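Local coordinates for transcriptional regulator, SorC family (Enterococcus faecalis, PDB 2O0M), which probably regulates transcription as a member of the SorC family, with likely DNA-binding and carbohydrate-binding activity, at residues A[170-175]-A[230-235]; A[204-209]-A[288-293]; A[103-108]-A[314-319]; A[129-134]-A[304-309]; A[245-250]-A[258-263]. All blocks are in the same frame, centred on the assembly; numbering follows the deposited sequence.

Contact 1: residues A[170-175]-A[230-235]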
# COMPACT_ATOMS: atom_id res chain seq x y z
N HIS A 170 -18.28 10.06 4.23
CA HIS A 170 -17.56 10.78 3.19
C HIS A 170 -16.10 10.40 3.23
O HIS A 170 -15.41 10.71 4.20
CB HIS A 170 -17.73 12.28 3.35
CG HIS A 170 -19.16 12.70 3.46
ND1 HIS A 170 -19.60 13.62 4.39
CD2 HIS A 170 -20.26 12.29 2.78
CE1 HIS A 170 -20.91 13.77 4.26
NE2 HIS A 170 -21.33 12.98 3.29
N ASN A 171 -15.63 9.76 2.17
CA ASN A 171 -14.25 9.27 2.10
C ASN A 171 -13.37 10.13 1.21
O ASN A 171 -13.74 10.44 0.07
CB ASN A 171 -14.24 7.84 1.58
CG ASN A 171 -15.12 6.91 2.39
OD1 ASN A 171 -15.93 6.15 1.83
ND2 ASN A 171 -14.98 6.96 3.71
N LEU A 172 -12.20 10.50 1.73
CA LEU A 172 -11.18 11.24 1.00
C LEU A 172 -9.94 10.34 0.82
O LEU A 172 -9.43 9.79 1.80
CB LEU A 172 -10.79 12.49 1.77
CG LEU A 172 -9.72 13.38 1.16
CD1 LEU A 172 -10.25 14.07 -0.07
CD2 LEU A 172 -9.22 14.38 2.18
N PHE A 173 -9.47 10.23 -0.42
CA PHE A 173 -8.29 9.44 -0.73
C PHE A 173 -7.10 10.35 -1.01
O PHE A 173 -7.20 11.33 -1.76
CB PHE A 173 -8.53 8.49 -1.92
CG PHE A 173 -9.63 7.50 -1.68
CD1 PHE A 173 -9.35 6.21 -1.24
CD2 PHE A 173 -10.96 7.87 -1.85
CE1 PHE A 173 -10.38 5.29 -1.02
CE2 PHE A 173 -12.01 6.96 -1.62
CZ PHE A 173 -11.70 5.67 -1.19
N VAL A 174 -5.97 10.02 -0.38
CA VAL A 174 -4.75 10.76 -0.55
C VAL A 174 -3.60 9.76 -0.69
O VAL A 174 -3.68 8.64 -0.18
CB VAL A 174 -4.47 11.67 0.66
CG1 VAL A 174 -5.54 12.75 0.75
CG2 VAL A 174 -4.40 10.88 1.97
N PRO A 175 -2.53 10.16 -1.37
CA PRO A 175 -1.34 9.29 -1.39
C PRO A 175 -0.69 9.21 -0.01
O PRO A 175 -0.67 10.21 0.70
CB PRO A 175 -0.41 10.02 -2.35
CG PRO A 175 -0.82 11.46 -2.22
CD PRO A 175 -2.30 11.41 -2.12
N LEU A 230 -0.14 17.17 3.27
CA LEU A 230 0.69 16.42 4.22
C LEU A 230 -0.02 16.27 5.57
O LEU A 230 0.06 15.23 6.21
CB LEU A 230 2.08 17.05 4.39
CG LEU A 230 3.00 16.94 3.17
CD1 LEU A 230 4.24 17.80 3.40
CD2 LEU A 230 3.39 15.49 2.86
N THR A 231 -0.74 17.31 5.98
CA THR A 231 -1.50 17.25 7.23
C THR A 231 -2.66 16.26 7.11
O THR A 231 -2.88 15.46 8.03
CB THR A 231 -1.98 18.66 7.65
OG1 THR A 231 -0.83 19.47 7.88
CG2 THR A 231 -2.82 18.61 8.92
N LEU A 232 -3.38 16.29 6.00
CA LEU A 232 -4.46 15.33 5.74
C LEU A 232 -3.92 13.91 5.85
O LEU A 232 -4.51 13.04 6.50
CB LEU A 232 -5.10 15.55 4.37
CG LEU A 232 -6.04 16.76 4.25
CD1 LEU A 232 -6.30 17.12 2.80
CD2 LEU A 232 -7.35 16.50 4.99
N ILE A 233 -2.77 13.68 5.21
CA ILE A 233 -2.15 12.35 5.24
C ILE A 233 -1.82 11.95 6.67
O ILE A 233 -2.07 10.83 7.07
CB ILE A 233 -0.87 12.30 4.38
CG1 ILE A 233 -1.23 12.42 2.90
CG2 ILE A 233 -0.09 11.00 4.64
CD1 ILE A 233 -0.07 12.86 2.04
N SER A 234 -1.27 12.88 7.45
CA SER A 234 -0.91 12.60 8.85
C SER A 234 -2.11 12.19 9.72
O SER A 234 -1.93 11.50 10.72
CB SER A 234 -0.21 13.80 9.49
OG SER A 234 -1.15 14.82 9.80
N HIS A 235 -3.31 12.61 9.34
CA HIS A 235 -4.52 12.29 10.09
C HIS A 235 -5.34 11.17 9.47
O HIS A 235 -6.48 10.94 9.87
CB HIS A 235 -5.39 13.54 10.25
CG HIS A 235 -4.74 14.60 11.08
ND1 HIS A 235 -4.40 14.41 12.40
CD2 HIS A 235 -4.37 15.87 10.77
CE1 HIS A 235 -3.84 15.51 12.87
NE2 HIS A 235 -3.81 16.41 11.90

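Contact 2: residues A[204-209]-A[288-293]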
# COMPACT_ATOMS: atom_id res chain seq x y z
N ARG A 204 -7.37 14.13 -2.83
CA ARG A 204 -6.46 15.26 -2.87
C ARG A 204 -5.08 14.74 -3.24
O ARG A 204 -4.49 13.96 -2.51
CB ARG A 204 -6.43 15.97 -1.52
CG ARG A 204 -7.72 16.73 -1.21
CD ARG A 204 -7.85 17.97 -2.06
NE ARG A 204 -6.84 18.96 -1.71
CZ ARG A 204 -6.92 19.79 -0.67
NH1 ARG A 204 -7.96 19.77 0.15
NH2 ARG A 204 -5.93 20.64 -0.47
N ALA A 205 -4.58 15.18 -4.39
CA ALA A 205 -3.26 14.79 -4.85
C ALA A 205 -2.22 15.57 -4.07
O ALA A 205 -2.45 16.70 -3.66
CB ALA A 205 -3.11 15.04 -6.34
N LEU A 206 -1.07 14.94 -3.87
CA LEU A 206 0.07 15.60 -3.27
C LEU A 206 0.96 15.99 -4.43
O LEU A 206 1.48 15.13 -5.14
CB LEU A 206 0.80 14.65 -2.32
CG LEU A 206 2.09 15.16 -1.69
CD1 LEU A 206 1.86 16.37 -0.80
CD2 LEU A 206 2.73 14.04 -0.90
N TYR A 207 1.10 17.29 -4.66
CA TYR A 207 1.71 17.77 -5.89
C TYR A 207 3.22 17.86 -5.71
O TYR A 207 3.83 18.92 -5.75
CB TYR A 207 1.03 19.06 -6.36
CG TYR A 207 -0.26 18.75 -7.10
CD1 TYR A 207 -1.50 19.03 -6.56
CD2 TYR A 207 -0.24 18.14 -8.34
CE1 TYR A 207 -2.68 18.73 -7.26
CE2 TYR A 207 -1.43 17.83 -9.05
CZ TYR A 207 -2.63 18.12 -8.50
OH TYR A 207 -3.77 17.79 -9.23
N VAL A 208 3.80 16.68 -5.50
CA VAL A 208 5.22 16.49 -5.35
C VAL A 208 5.63 15.56 -6.49
O VAL A 208 5.02 14.50 -6.64
CB VAL A 208 5.54 15.85 -3.98
CG1 VAL A 208 7.00 15.41 -3.90
CG2 VAL A 208 5.23 16.83 -2.86
N PRO A 209 6.59 15.96 -7.33
CA PRO A 209 7.01 15.02 -8.38
C PRO A 209 7.50 13.68 -7.83
O PRO A 209 8.04 13.63 -6.72
CB PRO A 209 8.14 15.76 -9.07
CG PRO A 209 7.83 17.21 -8.85
CD PRO A 209 7.28 17.25 -7.45
N PRO A 288 14.11 8.99 1.31
CA PRO A 288 13.68 10.18 2.04
C PRO A 288 12.16 10.28 2.15
O PRO A 288 11.44 10.03 1.18
CB PRO A 288 14.29 11.33 1.23
CG PRO A 288 15.48 10.71 0.56
CD PRO A 288 14.99 9.34 0.17
N ARG A 289 11.67 10.61 3.34
CA ARG A 289 10.24 10.50 3.64
C ARG A 289 9.50 11.78 3.28
O ARG A 289 9.90 12.88 3.68
CB ARG A 289 10.01 10.20 5.12
CG ARG A 289 8.54 10.25 5.52
CD ARG A 289 8.34 9.80 6.95
NE ARG A 289 8.92 10.75 7.91
CZ ARG A 289 8.28 11.80 8.42
NH1 ARG A 289 7.02 12.07 8.08
NH2 ARG A 289 8.90 12.59 9.30
N ILE A 290 8.42 11.61 2.53
CA ILE A 290 7.46 12.66 2.29
C ILE A 290 6.10 12.05 2.53
O ILE A 290 5.56 11.39 1.65
CB ILE A 290 7.53 13.20 0.85
CG1 ILE A 290 8.97 13.55 0.48
CG2 ILE A 290 6.59 14.40 0.70
CD1 ILE A 290 9.17 13.91 -0.97
N GLY A 291 5.56 12.22 3.74
CA GLY A 291 4.28 11.61 4.11
C GLY A 291 4.41 10.63 5.27
O GLY A 291 5.16 10.86 6.21
N LEU A 292 3.69 9.52 5.19
CA LEU A 292 3.51 8.62 6.33
C LEU A 292 4.81 8.07 6.91
O LEU A 292 5.68 7.63 6.18
CB LEU A 292 2.63 7.44 5.91
CG LEU A 292 2.53 6.32 6.94
CD1 LEU A 292 1.38 6.58 7.92
CD2 LEU A 292 2.38 4.96 6.28
N GLN A 293 4.91 8.06 8.24
CA GLN A 293 5.96 7.33 8.94
C GLN A 293 5.53 5.90 9.27
O GLN A 293 4.42 5.68 9.75
CB GLN A 293 6.30 8.00 10.26
CG GLN A 293 6.79 9.41 10.13
CD GLN A 293 7.18 10.00 11.48
OE1 GLN A 293 8.01 9.44 12.19
NE2 GLN A 293 6.58 11.13 11.82

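Contact 3: residues A[103-108]-A[314-319]. With PO4 (phosphate ion), chain C.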
# COMPACT_ATOMS: atom_id res chain seq x y z
N GLN A 103 -3.00 -16.68 11.88
CA GLN A 103 -2.21 -17.18 13.00
C GLN A 103 -0.72 -17.19 12.70
O GLN A 103 0.09 -16.93 13.58
CB GLN A 103 -2.71 -18.58 13.39
CG GLN A 103 -4.14 -18.51 13.93
CD GLN A 103 -4.62 -19.81 14.55
OE1 GLN A 103 -4.15 -20.89 14.22
NE2 GLN A 103 -5.57 -19.69 15.47
N TYR A 104 -0.36 -17.45 11.45
CA TYR A 104 1.04 -17.44 11.05
C TYR A 104 1.66 -16.07 11.31
O TYR A 104 2.79 -15.98 11.79
CB TYR A 104 1.16 -17.81 9.56
CG TYR A 104 2.57 -17.97 9.05
CD1 TYR A 104 3.28 -16.89 8.54
CD2 TYR A 104 3.19 -19.22 9.04
CE1 TYR A 104 4.57 -17.03 8.06
CE2 TYR A 104 4.47 -19.37 8.56
CZ TYR A 104 5.16 -18.28 8.07
OH TYR A 104 6.44 -18.45 7.60
N PHE A 105 0.92 -15.02 11.01
CA PHE A 105 1.44 -13.65 11.13
C PHE A 105 1.03 -12.95 12.42
O PHE A 105 1.60 -11.91 12.77
CB PHE A 105 1.00 -12.80 9.93
CG PHE A 105 1.63 -13.24 8.64
CD1 PHE A 105 0.84 -13.68 7.58
CD2 PHE A 105 3.00 -13.22 8.49
CE1 PHE A 105 1.43 -14.09 6.40
CE2 PHE A 105 3.59 -13.64 7.31
CZ PHE A 105 2.80 -14.07 6.27
N GLY A 106 0.06 -13.51 13.13
CA GLY A 106 -0.46 -12.87 14.33
C GLY A 106 -1.26 -11.61 14.05
O GLY A 106 -1.23 -10.67 14.85
N ILE A 107 -2.02 -11.59 12.95
CA ILE A 107 -2.81 -10.42 12.53
C ILE A 107 -4.32 -10.61 12.71
O ILE A 107 -4.74 -11.68 13.11
CB ILE A 107 -2.48 -10.02 11.06
CG1 ILE A 107 -2.75 -11.20 10.11
CG2 ILE A 107 -1.03 -9.59 10.96
CD1 ILE A 107 -2.77 -10.81 8.64
N GLN A 108 -5.11 -9.58 12.41
CA GLN A 108 -6.56 -9.58 12.66
C GLN A 108 -7.31 -10.51 11.72
O GLN A 108 -8.17 -11.29 12.13
CB GLN A 108 -7.15 -8.15 12.51
CG GLN A 108 -8.69 -8.12 12.33
CD GLN A 108 -9.38 -6.83 12.76
OE1 GLN A 108 -8.77 -5.86 13.18
NE2 GLN A 108 -10.71 -6.83 12.65
N LYS A 314 7.68 -14.53 -0.51
CA LYS A 314 8.84 -14.12 0.27
C LYS A 314 8.72 -12.67 0.75
O LYS A 314 8.99 -12.36 1.91
CB LYS A 314 10.13 -14.29 -0.54
CG LYS A 314 10.52 -15.74 -0.77
CD LYS A 314 11.66 -15.84 -1.74
CE LYS A 314 12.42 -17.16 -1.61
NZ LYS A 314 11.53 -18.35 -1.59
N ALA A 315 8.28 -11.79 -0.15
CA ALA A 315 8.12 -10.37 0.20
C ALA A 315 7.05 -10.20 1.27
O ALA A 315 7.21 -9.41 2.21
CB ALA A 315 7.77 -9.57 -1.03
N ILE A 316 5.94 -10.91 1.11
CA ILE A 316 4.85 -10.86 2.09
C ILE A 316 5.34 -11.29 3.48
O ILE A 316 5.12 -10.60 4.47
CB ILE A 316 3.65 -11.74 1.65
CG1 ILE A 316 2.97 -11.12 0.42
CG2 ILE A 316 2.64 -11.89 2.78
CD1 ILE A 316 2.07 -12.10 -0.33
N ARG A 317 6.05 -12.41 3.54
CA ARG A 317 6.61 -12.88 4.81
C ARG A 317 7.52 -11.83 5.46
O ARG A 317 7.46 -11.60 6.66
CB ARG A 317 7.40 -14.17 4.60
CG ARG A 317 6.53 -15.39 4.37
CD ARG A 317 7.34 -16.52 3.79
NE ARG A 317 8.52 -16.82 4.60
CZ ARG A 317 9.69 -17.22 4.11
NH1 ARG A 317 9.86 -17.39 2.80
NH2 ARG A 317 10.70 -17.45 4.93
N ALA A 318 8.37 -11.19 4.66
CA ALA A 318 9.37 -10.28 5.20
C ALA A 318 8.74 -9.00 5.74
O ALA A 318 9.12 -8.50 6.80
CB ALA A 318 10.41 -9.96 4.15
N TYR A 319 7.77 -8.47 5.00
CA TYR A 319 7.10 -7.25 5.45
C TYR A 319 6.17 -7.56 6.62
O TYR A 319 6.12 -6.82 7.60
CB TYR A 319 6.29 -6.55 4.35
CG TYR A 319 5.42 -5.48 4.97
CD1 TYR A 319 5.97 -4.27 5.38
CD2 TYR A 319 4.09 -5.73 5.26
CE1 TYR A 319 5.20 -3.30 6.02
CE2 TYR A 319 3.31 -4.77 5.89
CZ TYR A 319 3.86 -3.56 6.27
OH TYR A 319 3.06 -2.62 6.91
P PO4 C . 9.15 -16.24 8.10
O1 PO4 C . 10.58 -16.66 7.83
O2 PO4 C . 8.18 -17.39 8.02
O3 PO4 C . 9.08 -15.61 9.46
O4 PO4 C . 8.75 -15.22 7.07

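Contact 4: residues A[129-134]-A[304-309]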
# COMPACT_ATOMS: atom_id res chain seq x y z
N ASP A 129 -13.14 -6.00 -5.42
CA ASP A 129 -14.40 -6.37 -4.75
C ASP A 129 -14.18 -6.56 -3.25
O ASP A 129 -14.96 -6.05 -2.43
CB ASP A 129 -14.97 -7.67 -5.34
CG ASP A 129 -15.71 -7.47 -6.64
OD1 ASP A 129 -15.92 -6.31 -7.07
OD2 ASP A 129 -16.10 -8.49 -7.25
N VAL A 130 -13.13 -7.28 -2.90
CA VAL A 130 -12.85 -7.62 -1.51
C VAL A 130 -12.50 -6.35 -0.74
O VAL A 130 -12.97 -6.14 0.38
CB VAL A 130 -11.72 -8.68 -1.38
CG1 VAL A 130 -11.35 -8.92 0.07
CG2 VAL A 130 -12.16 -10.01 -2.03
N LEU A 131 -11.67 -5.49 -1.34
CA LEU A 131 -11.35 -4.24 -0.65
C LEU A 131 -12.61 -3.40 -0.44
O LEU A 131 -12.80 -2.80 0.62
CB LEU A 131 -10.28 -3.42 -1.37
CG LEU A 131 -9.86 -2.13 -0.64
CD1 LEU A 131 -9.29 -2.47 0.72
CD2 LEU A 131 -8.87 -1.33 -1.47
N THR A 132 -13.46 -3.34 -1.46
CA THR A 132 -14.70 -2.58 -1.34
C THR A 132 -15.53 -3.10 -0.15
O THR A 132 -15.96 -2.33 0.70
CB THR A 132 -15.49 -2.62 -2.65
OG1 THR A 132 -14.69 -2.05 -3.68
CG2 THR A 132 -16.78 -1.82 -2.54
N ASN A 133 -15.73 -4.40 -0.09
CA ASN A 133 -16.52 -4.99 0.99
C ASN A 133 -15.88 -4.76 2.35
O ASN A 133 -16.57 -4.46 3.34
CB ASN A 133 -16.74 -6.48 0.72
CG ASN A 133 -17.61 -6.71 -0.51
OD1 ASN A 133 -18.45 -5.86 -0.87
ND2 ASN A 133 -17.43 -7.85 -1.15
N THR A 134 -14.55 -4.84 2.38
CA THR A 134 -13.78 -4.67 3.60
C THR A 134 -13.89 -3.24 4.12
O THR A 134 -14.18 -3.02 5.29
CB THR A 134 -12.31 -5.06 3.35
OG1 THR A 134 -12.23 -6.46 3.06
CG2 THR A 134 -11.44 -4.74 4.56
N VAL A 304 -4.87 -2.07 5.63
CA VAL A 304 -5.15 -3.17 4.72
C VAL A 304 -3.98 -3.32 3.77
O VAL A 304 -3.67 -2.39 3.02
CB VAL A 304 -6.45 -2.94 3.93
CG1 VAL A 304 -6.78 -4.16 3.08
CG2 VAL A 304 -7.61 -2.63 4.86
N ALA A 305 -3.35 -4.49 3.82
CA ALA A 305 -2.30 -4.88 2.88
C ALA A 305 -2.92 -5.79 1.81
O ALA A 305 -3.67 -6.72 2.13
CB ALA A 305 -1.20 -5.61 3.58
N ILE A 306 -2.60 -5.54 0.55
CA ILE A 306 -3.13 -6.33 -0.56
C ILE A 306 -1.96 -6.82 -1.38
O ILE A 306 -1.29 -6.03 -2.02
CB ILE A 306 -4.06 -5.49 -1.47
CG1 ILE A 306 -5.15 -4.81 -0.65
CG2 ILE A 306 -4.68 -6.38 -2.54
CD1 ILE A 306 -6.11 -3.94 -1.48
N ALA A 307 -1.74 -8.13 -1.40
CA ALA A 307 -0.60 -8.69 -2.11
C ALA A 307 -0.85 -10.16 -2.37
O ALA A 307 -1.22 -10.91 -1.45
CB ALA A 307 0.69 -8.49 -1.33
N GLY A 308 -0.64 -10.56 -3.61
CA GLY A 308 -0.92 -11.93 -4.01
C GLY A 308 0.12 -12.46 -4.97
O GLY A 308 1.02 -11.74 -5.41
N GLY A 309 -0.04 -13.74 -5.29
CA GLY A 309 0.83 -14.45 -6.22
C GLY A 309 1.89 -15.24 -5.46
O GLY A 309 2.43 -14.77 -4.46

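Contact 5: residues A[245-250]-A[258-263]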
# COMPACT_ATOMS: atom_id res chain seq x y z
N ARG A 245 8.19 -6.59 -4.26
CA ARG A 245 9.41 -7.38 -4.31
C ARG A 245 10.55 -6.36 -4.46
O ARG A 245 10.58 -5.57 -5.41
CB ARG A 245 9.32 -8.39 -5.47
CG ARG A 245 8.19 -9.41 -5.26
CD ARG A 245 7.90 -10.30 -6.46
NE ARG A 245 9.04 -11.15 -6.76
CZ ARG A 245 9.90 -10.96 -7.77
NH1 ARG A 245 9.75 -9.94 -8.60
NH2 ARG A 245 10.92 -11.78 -7.94
N ALA A 246 11.47 -6.35 -3.49
CA ALA A 246 12.38 -5.22 -3.26
C ALA A 246 13.20 -4.79 -4.47
O ALA A 246 13.18 -3.63 -4.86
CB ALA A 246 13.30 -5.51 -2.10
N LEU A 247 13.96 -5.71 -5.06
CA LEU A 247 14.84 -5.33 -6.17
C LEU A 247 14.05 -4.91 -7.41
O LEU A 247 14.44 -3.98 -8.11
CB LEU A 247 15.86 -6.43 -6.48
CG LEU A 247 16.79 -6.74 -5.30
CD1 LEU A 247 17.89 -7.69 -5.74
CD2 LEU A 247 17.44 -5.47 -4.72
N HIS A 248 12.94 -5.59 -7.66
CA HIS A 248 12.03 -5.22 -8.73
C HIS A 248 11.51 -3.79 -8.55
O HIS A 248 11.48 -3.01 -9.50
CB HIS A 248 10.85 -6.21 -8.80
CG HIS A 248 10.08 -6.16 -10.08
ND1 HIS A 248 8.88 -5.49 -10.20
CD2 HIS A 248 10.33 -6.71 -11.29
CE1 HIS A 248 8.43 -5.63 -11.44
NE2 HIS A 248 9.29 -6.37 -12.12
N MSE A 249 11.14 -3.43 -7.31
CA MSE A 249 10.70 -2.07 -6.99
C MSE A 249 11.80 -1.06 -7.25
O MSE A 249 11.57 -0.02 -7.84
CB MSE A 249 10.27 -1.91 -5.52
CG MSE A 249 9.00 -2.59 -5.12
SE MSE A 249 7.40 -2.03 -6.09
CE MSE A 249 7.87 -0.48 -6.60
N ALA A 250 13.01 -1.38 -6.80
CA ALA A 250 14.14 -0.47 -6.97
C ALA A 250 14.43 -0.17 -8.44
O ALA A 250 14.70 0.97 -8.81
CB ALA A 250 15.38 -1.03 -6.27
N ASP A 258 23.94 3.44 -6.92
CA ASP A 258 24.45 3.17 -5.59
C ASP A 258 23.39 2.50 -4.71
O ASP A 258 23.69 1.58 -3.95
CB ASP A 258 24.93 4.46 -4.92
CG ASP A 258 26.24 4.99 -5.50
OD1 ASP A 258 26.99 4.24 -6.18
OD2 ASP A 258 26.54 6.18 -5.29
N GLU A 259 22.14 2.96 -4.80
CA GLU A 259 21.07 2.39 -3.98
C GLU A 259 20.76 0.96 -4.39
O GLU A 259 20.55 0.10 -3.53
CB GLU A 259 19.80 3.24 -4.06
CG GLU A 259 19.92 4.57 -3.31
CD GLU A 259 18.73 5.50 -3.53
OE1 GLU A 259 18.36 5.74 -4.70
OE2 GLU A 259 18.18 6.01 -2.54
N MSE A 260 20.73 0.70 -5.69
CA MSE A 260 20.46 -0.65 -6.19
C MSE A 260 21.52 -1.62 -5.67
O MSE A 260 21.19 -2.71 -5.19
CB MSE A 260 20.47 -0.65 -7.72
CG MSE A 260 20.40 -2.02 -8.31
SE MSE A 260 18.91 -3.11 -7.61
CE MSE A 260 17.64 -2.48 -8.89
N VAL A 261 22.78 -1.24 -5.79
CA VAL A 261 23.87 -2.10 -5.34
C VAL A 261 23.78 -2.33 -3.83
O VAL A 261 23.97 -3.45 -3.37
CB VAL A 261 25.24 -1.53 -5.72
CG1 VAL A 261 26.36 -2.32 -5.05
CG2 VAL A 261 25.40 -1.55 -7.23
N MSE A 262 23.48 -1.27 -3.08
CA MSE A 262 23.33 -1.33 -1.62
C MSE A 262 22.18 -2.30 -1.25
O MSE A 262 22.32 -3.14 -0.36
CB MSE A 262 23.15 0.09 -1.03
CG MSE A 262 23.36 0.26 0.49
SE MSE A 262 23.53 2.16 1.22
CE MSE A 262 22.66 3.16 -0.18
N LEU A 263 21.06 -2.21 -1.95
CA LEU A 263 19.91 -3.09 -1.65
C LEU A 263 20.20 -4.56 -1.90
O LEU A 263 19.77 -5.43 -1.13
CB LEU A 263 18.68 -2.66 -2.46
CG LEU A 263 18.01 -1.38 -1.97
CD1 LEU A 263 16.97 -0.94 -2.97
CD2 LEU A 263 17.38 -1.54 -0.59

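Contact 1: residues A[170-175]-A[230-235]
In the Rossmann-like core of the putative sugar-binding domain, strand 169-175 is covered on one side by the last turn of helix 224-234, and Leu-172 and Val-174 meet Leu-232 and Ile-233 there. The short axes of strand and helix approach to 8.7 Å and run at 108° to each other, so the helix lies across the strand. Leu-172 and Val-174, two residues apart, both send their side chains to the helix. CD2 of Leu-172 touches CD2 of Leu-232 at 4.0 Å, and the two leucine side chains cross at about a right angle. Deeper in, Val-174 CG2 packs on CG1 of Ile-233 at 3.6 Å. Ile-233 holds CG1 anti to its carbonyl carbon (chi1 -68°), which carries CD1 over the end of the strand, 3.0 Å from the carbonyl oxygen of Pro-175. That oxygen is buried here against methyl and methylene groups and has no polar partner in the model. Helix 188-199 packs on Phe-173 from the other side of the strand. A parallel strand between helical layers, joined mainly by apolar side chains, is typical of a three-layer alpha/beta sandwich.

Contact 2: residues A[204-209]-A[288-293]
Two irregular loop segments face each other with their backbones well apart, the nearest CA atoms being those of Val-208 and Ile-290 at 8.8 Å, while Leu-206 lies across from Gly-291. Side chains alone bridge the gap. Tyr-207 is the centre of an inverse gamma turn, and the residues before and after it, Leu-206 and Val-208, both point toward Ile-290. Ile-290 answers with two branches. Its CD1 meets CG1 of Val-208 tip to tip at 3.9 Å, and its CG2 lies 4.2 Å from CD2 of Leu-206, whose side chain it crosses at a slant. Val-208 extends CG1 anti to the backbone N (chi1 170°), directing that methyl at the isoleucine.

On the far side of Ile-290 the loop is braced by a polar bond of its own. NH1 of Arg-289 donates to the carbonyl oxygen of Gly-291 at 2.9 Å; the oxygen lies in the guanidinium plane, and the C=O...donor angle of 165° makes the approach nearly head-on. CG of Gln-293 lies over one face of the guanidinium, toward the rim. Gly-291 has backbone angles that by themselves call for glycine. Around the contact, Leu-230 of helix 224-234 and Tyr-217 of helix 214-221 also touch Ile-290, and Val-229 reaches Leu-206.

With no hydrogen bond from one segment to the other, the two loops cohere through buried aliphatic groups, and the directional bonding that shapes the isoleucine loop comes in part from within that loop and in part from its bonds to Ala-176, Arg-177 and Gly-178.

Contact 3: residues A[103-108]-A[314-319]
Apolar packing joins the C-terminal turn of helix 96-105 to helix 313-320 through Phe-105, which lodges against Ile-316 and Arg-317. CZ of Phe-105 touches CG2 of Ile-316 at 4.1 Å, the two side chains crossing at about a right angle, and CE2 of the ring lies 4.0 Å from CA of Arg-317. CD1 of Tyr-104 sits over one face of the phenylalanine ring, toward its rim. Ile-339 of helix 333-339 adds to this hydrophobic cluster, touching Tyr-104, Phe-105 and Ile-316.

Polar contacts gather at the outer margin, around a phosphate ion that probably came from the crystallisation liquor. Arg-317 grips it with two nitrogens: NE donates to O4 at 3.0 Å with a bent N-H...O angle of 138°, and NH2 donates to O1 at 3.0 Å along a straighter line of 166°. The phosphorus lies in the guanidinium plane, so the ion is held at the edge of the group. A bend at chi3 (54°) turns the arginine's end to the anion. OH of Tyr-104 lies 4.0 Å from NE of Arg-317; its placement against the phosphate is doubtful.

Gly-106, at positive phi, takes the chain out of helix 96-105. Two helices side by side on the same face of a Rossmann-like sheet are typical of the helical layers of an alpha/beta sandwich.

Contact 4: residues A[129-134]-A[304-309]
Val-304 opens the strand segment against helix 122-138, with CG1 3.8 Å from CD1 of Leu-131. The two side chains meet at a slant. Its other methyl, CG2, lies 4.4 Å from CG2 of Thr-134, one helical turn further on. The hydroxyl of that threonine is turned back into the helix: OG1 donates to the carbonyl oxygen of Val-130 at 2.8 Å from above the carbonyl plane, while the backbone N of Thr-134 reaches the same oxygen from the opposite face. The oxygen is thus held by two donors and the methyl is left to face the strand.

Helix and strand run antiparallel, at 174° with their short axes 10.8 Å apart, as expected where a helix covers a parallel sheet in a Rossmann-like fold. Strand 302-306 sits between strands 238-245 and 328-332.

Ala-305 turns to the other face of the sheet, where it meets His-241. Ile-306 comes back to the helix: its CD1 touches CD2 of Leu-131 at 3.8 Å and CD1 of the same leucine at 4.1 Å, so the isoleucine tip bears on both branches. Leu-131 holds CG anti to the backbone N (chi1 -177°), placing its fork between Val-304 and Ile-306. Beyond the strand, Gly-309 donates its N-H to Asp-332.

Contact 5: residues A[245-250]-A[258-263]
Leu-247 and Ala-250, one helical turn apart on helix 246-252, face Met-260 and Leu-263 of helix 257-265, also one turn apart. The two short helical segments run antiparallel at 178°, their axes 10.2 Å apart. Each residue of one pair touches both of the other. The helices draw closest where Ala-250, a small residue, opposes the selenomethionine Met-260: their CA atoms are 6.4 Å apart.

The shallow hollow over Ala-250 is filled from two sides. CE of Met-260 rests on CB of Ala-250 at 3.8 Å, and CD1 of Leu-263 comes down on the same methyl at 3.7 Å. Met-260 reaches there by folding its chain: CG stands anti to the backbone N, and bends at chi2 (52°) and chi3 (88°) curl CE toward helix 246-252, where it also lies 3.6 Å from the carbonyl oxygen of Leu-247.

Leu-247 is the bump going the other way. Its CD2 projects between the two opposing side chains, 3.8 Å from CB of Leu-263 and 4.0 Å from SE of Met-260. It crosses the selenomethionine at about a right angle but slides past Leu-263 in the opposite direction, each leucine pointing beyond the other.

On the sheet side, Phe-276 of strand 275-277 touches Ala-246 and Leu-263, and Tyr-285 of strand 283-286 backs Leu-263 as well. Two short antiparallel helices, joined by a brief connection and packed through interlocking apolar side chains, are typical of a helical hairpin, here laid against the antiparallel extension of the sheet.

How the contacts relate
All five contacts lie within the putative sugar-binding domain. Contacts 1 and 2 touch: their centres are 11 Å apart, Pro-175 packs on Leu-206, and Phe-173 O lies 3.0 Å from Arg-204 N, a probable hydrogen bond. Contacts 1 and 4 cover different strands of one sheet, about 20 Å apart centre to centre. Contact 4 leads directly to contact 3, since strand 302-306 is followed by helix 313-320, and CD1 of Ile-316 touches the carbonyl oxygen of Ala-307. Contact 5 meets contact 3 through Ala-315 and Arg-245. The phosphate belongs to contact 3, whose centre is about 26 Å from those of contacts 1 and 2, across the chain's centre.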